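PDB 4ITL: tetraacyldisaccharide 4'-kinase from Aquifex aeolicus, which transfers the gamma-phosphate of ATP to the 4'-position of a tetraacyldisaccharide 1-phosphate, giving lipid IVA, the sixth and last step of lipid IVA biosynthesis. Local coordinates for residues N43-G48 against L154-D159; V184-E189 against F202-E207. All blocks are in the same frame, centred on the assembly; numbering follows the deposited sequence.

Contact 1 of 2, residues N43-G48 against L154-D159; sequences NLSVGG and LLKKKD. With ACP (phosphomethylphosphonic acid adenylate ester), chain B.
S45 donates its hydroxyl to D159 across the contact: OG lies 2.6 Å from D159 OD1, on the syn side of the carboxylate and 23° out of its plane. The other oxygen, D159 OD2, takes the backbone N of K156 at 3.0 Å, a nearly linear bond that comes from above the plane. OD2 also accepts from a water, and that water does a second job where the two segments part beyond N43 and L154. It receives the N-H of L44 at 2.8 Å from N to water, and it donates to L154 O at 2.6 Å, so a buried N-H and a buried carbonyl are both satisfied without touching directly. Beside it, L44 CD1 meets L155 CD2 at 4.1 Å, the two leucines lying side by side.

Further along the loop, K156 puts CG between its backbone N and carbonyl carbon (chi1 65°) and then runs fully extended past S45. Its NZ ends 2.8 Å from G48 O, with a C=O...N angle of 151°. N43 bends its amide back on its own segment, ND2 reaching S45 O at 2.6 Å, while OD1 accepts from R171 outside.

S45 to G48 belong to the predicted ATP site, in what is the P-loop of this family, and the backbone angles of G47 and G48 call for glycine. D159 and K156, with the N43 amide, are likely to hold the loop in shape; the lysine charge on G48 O is likely to polarise the peptide whose other end, S49 N, bonds the ATP analogue.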
# COMPACT_ATOMS: atom_id res chain seq x y z
N ASN A 43 6.81 -0.54 5.68
CA ASN A 43 7.39 -1.86 5.66
C ASN A 43 8.91 -1.74 5.54
O ASN A 43 9.44 -0.62 5.54
CB ASN A 43 6.77 -2.75 4.56
CG ASN A 43 7.31 -2.46 3.20
OD1 ASN A 43 7.35 -1.30 2.77
ND2 ASN A 43 7.78 -3.50 2.52
N LEU A 44 9.61 -2.86 5.50
CA LEU A 44 11.06 -2.87 5.59
C LEU A 44 11.73 -3.17 4.27
O LEU A 44 12.94 -3.10 4.16
CB LEU A 44 11.54 -3.95 6.56
CG LEU A 44 11.54 -3.75 8.05
CD1 LEU A 44 12.46 -4.80 8.65
CD2 LEU A 44 11.99 -2.37 8.40
N SER A 45 10.94 -3.52 3.26
CA SER A 45 11.52 -4.00 2.01
C SER A 45 10.83 -3.42 0.80
O SER A 45 9.72 -2.90 0.89
CB SER A 45 11.52 -5.52 1.93
OG SER A 45 10.20 -6.04 2.05
N VAL A 46 11.51 -3.49 -0.32
CA VAL A 46 10.93 -3.10 -1.60
C VAL A 46 10.25 -4.34 -2.14
O VAL A 46 10.61 -5.43 -1.72
CB VAL A 46 12.03 -2.69 -2.59
CG1 VAL A 46 12.77 -1.51 -2.08
CG2 VAL A 46 12.98 -3.84 -2.79
N GLY A 47 9.29 -4.20 -3.05
CA GLY A 47 8.65 -5.36 -3.66
C GLY A 47 7.21 -5.58 -3.21
O GLY A 47 6.56 -6.55 -3.58
N GLY A 48 6.73 -4.73 -2.31
CA GLY A 48 5.33 -4.73 -1.94
C GLY A 48 5.05 -5.57 -0.72
O GLY A 48 5.53 -6.69 -0.61
N LEU A 154 4.61 -3.40 8.59
CA LEU A 154 4.19 -4.61 7.88
C LEU A 154 5.41 -5.46 7.52
O LEU A 154 6.43 -4.98 7.06
CB LEU A 154 3.37 -4.24 6.61
CG LEU A 154 1.88 -3.89 6.81
CD1 LEU A 154 1.69 -2.79 7.80
CD2 LEU A 154 1.20 -3.48 5.54
N LEU A 155 5.29 -6.75 7.77
CA LEU A 155 6.35 -7.68 7.47
C LEU A 155 5.75 -8.87 6.71
O LEU A 155 4.67 -9.34 7.05
CB LEU A 155 6.94 -8.22 8.76
CG LEU A 155 7.77 -7.36 9.71
CD1 LEU A 155 7.96 -8.09 11.07
CD2 LEU A 155 9.11 -7.08 9.04
N LYS A 156 6.50 -9.40 5.76
CA LYS A 156 6.06 -10.62 5.07
C LYS A 156 7.16 -11.66 5.22
O LYS A 156 8.31 -11.32 5.51
CB LYS A 156 5.75 -10.31 3.59
CG LYS A 156 6.99 -9.88 2.80
CD LYS A 156 6.65 -9.43 1.37
CE LYS A 156 7.92 -9.03 0.65
NZ LYS A 156 7.70 -8.43 -0.69
N LYS A 157 6.79 -12.92 5.08
CA LYS A 157 7.68 -14.03 5.40
C LYS A 157 9.06 -13.89 4.77
O LYS A 157 10.10 -14.16 5.41
CB LYS A 157 7.07 -15.33 4.89
CG LYS A 157 7.97 -16.53 5.19
CD LYS A 157 7.29 -17.79 4.72
CE LYS A 157 8.09 -19.01 5.08
NZ LYS A 157 7.26 -20.27 4.99
N LYS A 158 9.05 -13.49 3.51
CA LYS A 158 10.26 -13.34 2.74
C LYS A 158 11.27 -12.42 3.45
O LYS A 158 12.46 -12.72 3.52
CB LYS A 158 9.90 -12.81 1.35
CG LYS A 158 11.07 -12.76 0.41
CD LYS A 158 10.69 -12.29 -0.97
CE LYS A 158 11.92 -12.26 -1.85
NZ LYS A 158 11.71 -11.62 -3.18
N ASP A 159 10.78 -11.33 4.04
CA ASP A 159 11.64 -10.37 4.76
C ASP A 159 12.59 -11.02 5.75
O ASP A 159 13.73 -10.57 5.93
CB ASP A 159 10.79 -9.37 5.54
CG ASP A 159 10.00 -8.43 4.63
OD1 ASP A 159 10.42 -8.20 3.48
OD2 ASP A 159 8.96 -7.90 5.08
PG ACP B . 4.20 -0.67 -2.77
O1G ACP B . 4.40 0.64 -3.50
O2G ACP B . 5.25 -0.91 -1.66
O3G ACP B . 4.35 -1.82 -3.82
PB ACP B . 1.87 -2.22 -1.61
O1B ACP B . 0.50 -1.93 -1.03
O2B ACP B . 2.73 -2.73 -0.44
C3B ACP B . 2.49 -0.58 -2.10
PA ACP B . 0.95 -4.48 -3.01
O1A ACP B . 0.77 -5.56 -1.97
O2A ACP B . 1.52 -4.95 -4.30
O3A ACP B . 2.08 -3.38 -2.65
O5' ACP B . -0.47 -3.80 -3.25
C5' ACP B . -0.61 -2.89 -4.33
C4' ACP B . -1.99 -2.98 -4.96
O4' ACP B . -1.86 -3.92 -6.02
C3' ACP B . -3.10 -3.51 -4.10
O3' ACP B . -3.76 -2.56 -3.38
C2' ACP B . -3.99 -4.14 -5.12
O2' ACP B . -4.82 -3.27 -5.83
C1' ACP B . -2.99 -4.73 -6.04
N9 ACP B . -2.64 -6.11 -5.74
C8 ACP B . -1.44 -6.59 -5.31
N7 ACP B . -1.53 -7.94 -5.18
C5 ACP B . -2.76 -8.33 -5.56
C6 ACP B . -3.41 -9.55 -5.64
N6 ACP B . -2.73 -10.77 -5.27
N1 ACP B . -4.69 -9.60 -6.04
C2 ACP B . -5.37 -8.47 -6.37
N3 ACP B . -4.78 -7.26 -6.32
C4 ACP B . -3.49 -7.17 -5.91
O HOH W 1 8.61 -5.44 5.68

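Contact 2 of 2, residues V184-E189 against F202-E207; sequences VLTYQE and FKMFRE. With ACP (phosphomethylphosphonic acid adenylate ester), chain B.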
# COMPACT_ATOMS: atom_id res chain seq x y z
N VAL A 184 2.27 -6.03 11.64
CA VAL A 184 1.21 -6.70 10.91
C VAL A 184 1.88 -7.74 10.02
O VAL A 184 2.70 -7.39 9.19
CB VAL A 184 0.39 -5.70 10.08
CG1 VAL A 184 -0.64 -6.44 9.12
CG2 VAL A 184 -0.31 -4.72 11.02
N LEU A 185 1.56 -9.02 10.22
CA LEU A 185 2.19 -10.07 9.43
C LEU A 185 1.33 -10.34 8.20
O LEU A 185 0.24 -10.95 8.29
CB LEU A 185 2.39 -11.33 10.28
CG LEU A 185 2.97 -11.10 11.69
CD1 LEU A 185 3.14 -12.41 12.52
CD2 LEU A 185 4.27 -10.38 11.61
N THR A 186 1.81 -9.87 7.05
CA THR A 186 0.98 -9.88 5.82
C THR A 186 1.14 -11.07 4.87
O THR A 186 1.99 -11.96 5.05
CB THR A 186 1.24 -8.63 4.96
OG1 THR A 186 2.63 -8.61 4.63
CG2 THR A 186 0.91 -7.39 5.71
N TYR A 187 0.27 -11.07 3.86
CA TYR A 187 0.19 -12.12 2.87
C TYR A 187 -0.01 -13.48 3.47
O TYR A 187 0.50 -14.47 2.93
CB TYR A 187 1.45 -12.15 1.99
CG TYR A 187 1.65 -10.92 1.15
CD1 TYR A 187 0.65 -9.97 0.99
CD2 TYR A 187 2.87 -10.69 0.53
CE1 TYR A 187 0.86 -8.85 0.21
CE2 TYR A 187 3.09 -9.58 -0.23
CZ TYR A 187 2.10 -8.65 -0.40
OH TYR A 187 2.35 -7.53 -1.20
N GLN A 188 -0.75 -13.57 4.57
CA GLN A 188 -0.94 -14.86 5.25
C GLN A 188 -1.67 -15.89 4.37
O GLN A 188 -1.45 -17.09 4.55
CB GLN A 188 -1.71 -14.69 6.56
CG GLN A 188 -0.95 -13.90 7.66
CD GLN A 188 0.25 -14.68 8.18
OE1 GLN A 188 0.22 -15.89 8.23
NE2 GLN A 188 1.33 -13.98 8.52
N GLU A 189 -2.52 -15.44 3.43
CA GLU A 189 -3.28 -16.35 2.56
C GLU A 189 -2.39 -16.99 1.48
O GLU A 189 -2.78 -17.96 0.89
CB GLU A 189 -4.49 -15.63 1.92
CG GLU A 189 -4.18 -14.54 0.86
CD GLU A 189 -3.33 -13.34 1.37
OE1 GLU A 189 -3.44 -12.91 2.55
OE2 GLU A 189 -2.54 -12.81 0.58
N PHE A 202 -0.33 -8.70 14.64
CA PHE A 202 -1.60 -8.99 14.01
C PHE A 202 -1.42 -9.62 12.65
O PHE A 202 -0.82 -9.04 11.79
CB PHE A 202 -2.36 -7.69 13.81
CG PHE A 202 -2.57 -6.95 15.06
CD1 PHE A 202 -3.63 -7.27 15.88
CD2 PHE A 202 -1.67 -5.99 15.47
CE1 PHE A 202 -3.81 -6.62 17.09
CE2 PHE A 202 -1.84 -5.34 16.67
CZ PHE A 202 -2.90 -5.65 17.48
N LYS A 203 -1.98 -10.78 12.42
CA LYS A 203 -1.93 -11.37 11.08
C LYS A 203 -2.95 -10.73 10.14
O LYS A 203 -4.11 -10.51 10.51
CB LYS A 203 -2.20 -12.87 11.19
CG LYS A 203 -1.08 -13.66 11.81
CD LYS A 203 -1.34 -15.15 11.56
CE LYS A 203 -0.38 -16.04 12.31
NZ LYS A 203 -1.00 -17.39 12.42
N MET A 204 -2.52 -10.43 8.91
CA MET A 204 -3.41 -9.87 7.89
C MET A 204 -3.66 -10.87 6.76
O MET A 204 -2.71 -11.46 6.23
CB MET A 204 -2.80 -8.63 7.26
CG MET A 204 -3.64 -8.03 6.16
SD MET A 204 -2.94 -6.45 5.68
CE MET A 204 -2.94 -6.57 3.92
N PHE A 205 -4.93 -11.03 6.39
CA PHE A 205 -5.34 -11.94 5.32
C PHE A 205 -6.10 -11.17 4.24
O PHE A 205 -6.87 -10.25 4.54
CB PHE A 205 -6.27 -13.04 5.87
CG PHE A 205 -5.56 -14.07 6.72
CD1 PHE A 205 -5.12 -15.27 6.18
CD2 PHE A 205 -5.36 -13.84 8.07
CE1 PHE A 205 -4.49 -16.24 7.00
CE2 PHE A 205 -4.76 -14.80 8.87
CZ PHE A 205 -4.32 -15.99 8.34
N ARG A 206 -5.85 -11.52 2.98
CA ARG A 206 -6.62 -11.00 1.87
C ARG A 206 -7.61 -12.06 1.45
O ARG A 206 -7.22 -13.18 1.08
CB ARG A 206 -5.71 -10.61 0.71
CG ARG A 206 -4.82 -9.41 1.07
CD ARG A 206 -3.87 -9.03 -0.05
NE ARG A 206 -3.03 -10.16 -0.40
CZ ARG A 206 -2.21 -10.18 -1.43
NH1 ARG A 206 -2.09 -9.12 -2.20
NH2 ARG A 206 -1.51 -11.27 -1.70
N GLU A 207 -8.90 -11.73 1.56
CA GLU A 207 -9.96 -12.71 1.20
C GLU A 207 -10.45 -12.36 -0.21
O GLU A 207 -11.16 -11.37 -0.43
CB GLU A 207 -11.10 -12.63 2.20
CG GLU A 207 -12.27 -13.59 2.02
CD GLU A 207 -13.52 -13.02 2.66
OE1 GLU A 207 -14.06 -13.62 3.59
OE2 GLU A 207 -13.96 -11.93 2.24
PG ACP B . 4.20 -0.67 -2.77
O1G ACP B . 4.40 0.64 -3.50
O2G ACP B . 5.25 -0.91 -1.66
O3G ACP B . 4.35 -1.82 -3.82
PB ACP B . 1.87 -2.22 -1.61
O1B ACP B . 0.50 -1.93 -1.03
O2B ACP B . 2.73 -2.73 -0.44
C3B ACP B . 2.49 -0.58 -2.10
PA ACP B . 0.95 -4.48 -3.01
O1A ACP B . 0.77 -5.56 -1.97
O2A ACP B . 1.52 -4.95 -4.30
O3A ACP B . 2.08 -3.38 -2.65
O5' ACP B . -0.47 -3.80 -3.25
C5' ACP B . -0.61 -2.89 -4.33
C4' ACP B . -1.99 -2.98 -4.96
O4' ACP B . -1.86 -3.92 -6.02
C3' ACP B . -3.10 -3.51 -4.10
O3' ACP B . -3.76 -2.56 -3.38
C2' ACP B . -3.99 -4.14 -5.12
O2' ACP B . -4.82 -3.27 -5.83
C1' ACP B . -2.99 -4.73 -6.04
N9 ACP B . -2.64 -6.11 -5.74
C8 ACP B . -1.44 -6.59 -5.31
N7 ACP B . -1.53 -7.94 -5.18
C5 ACP B . -2.76 -8.33 -5.56
C6 ACP B . -3.41 -9.55 -5.64
N6 ACP B . -2.73 -10.77 -5.27
N1 ACP B . -4.69 -9.60 -6.04
C2 ACP B . -5.37 -8.47 -6.37
N3 ACP B . -4.78 -7.26 -6.32
C4 ACP B . -3.49 -7.17 -5.91
O HOH W 2 -2.50 -10.55 3.62
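Y187 lies over one face of the R206 guanidinium, its CE1 above the centre and 3.7 Å from R206 CZ, with the two planes 29° apart. At the guanidinium edge sit the E189 carboxylate and the adenine of the ATP analogue, whose N7 is 3.3 Å from R206 NH1. The tyrosine ring in turn has an alpha-phosphate oxygen in plane at its edge, and Y187 OH donates to that atom, O1A, at 2.6 Å. On the F205 ring, Q188 CB makes a CH-pi contact over one face, 3.4 Å from the centroid.

E189 grips R206 twice over. OE2 accepts from NE at 2.9 Å and from NH2 at the same distance, the latter nearly along the C-O axis, and the carboxylate is turned 61° from the guanidinium. OE1 accepts the backbone N of R206 at 2.8 Å, plus a water that also donates to M204 O. This double hold depends on a folded side chain, with E189 CG between its backbone N and carbonyl carbon (chi1 69°) and a bend at chi2. With an alanine here, R206 would probably lose its carboxylate mate and its backbone N an acceptor, and the guanidinium is likely to turn more freely against Y187, although NH2 still has Q240 as a partner. Q188 crosses the K203 chain at about a right angle; its OE1 is taken by the F193 N, and K203 NZ pairs with E194.

Strand 182-185 runs parallel to 201-212, M204 N meeting L185 O at 2.9 Å, and is flanked on its other edge by strand 150-155. Antiparallel strand 291-300 borders 201-212, while F54 of helix 51-61 packs on V184 and M204.

Overall arrangement
From the N terminus, strand 38-43 leads into the loop 43-48 and on to helix 51-61. Contact 1 closes a long excursion of 105 residues when the chain comes back along strand 150-155 into 154-159. Only then does contact 2 open, so the two are in series, neither nested nor crossed: segment 184-189 meets 202-207 after only 12 intervening residues, pairing strand 182-185 with 201-212. Strands 150-155 and 182-185 are parallel neighbours, and the backbone of L155 bonds V184 and T186 where the contacts touch, their centres about 12 Å apart. Together they bring the phosphate-binding loop and Y187 with R206 round the same nucleotide analogue.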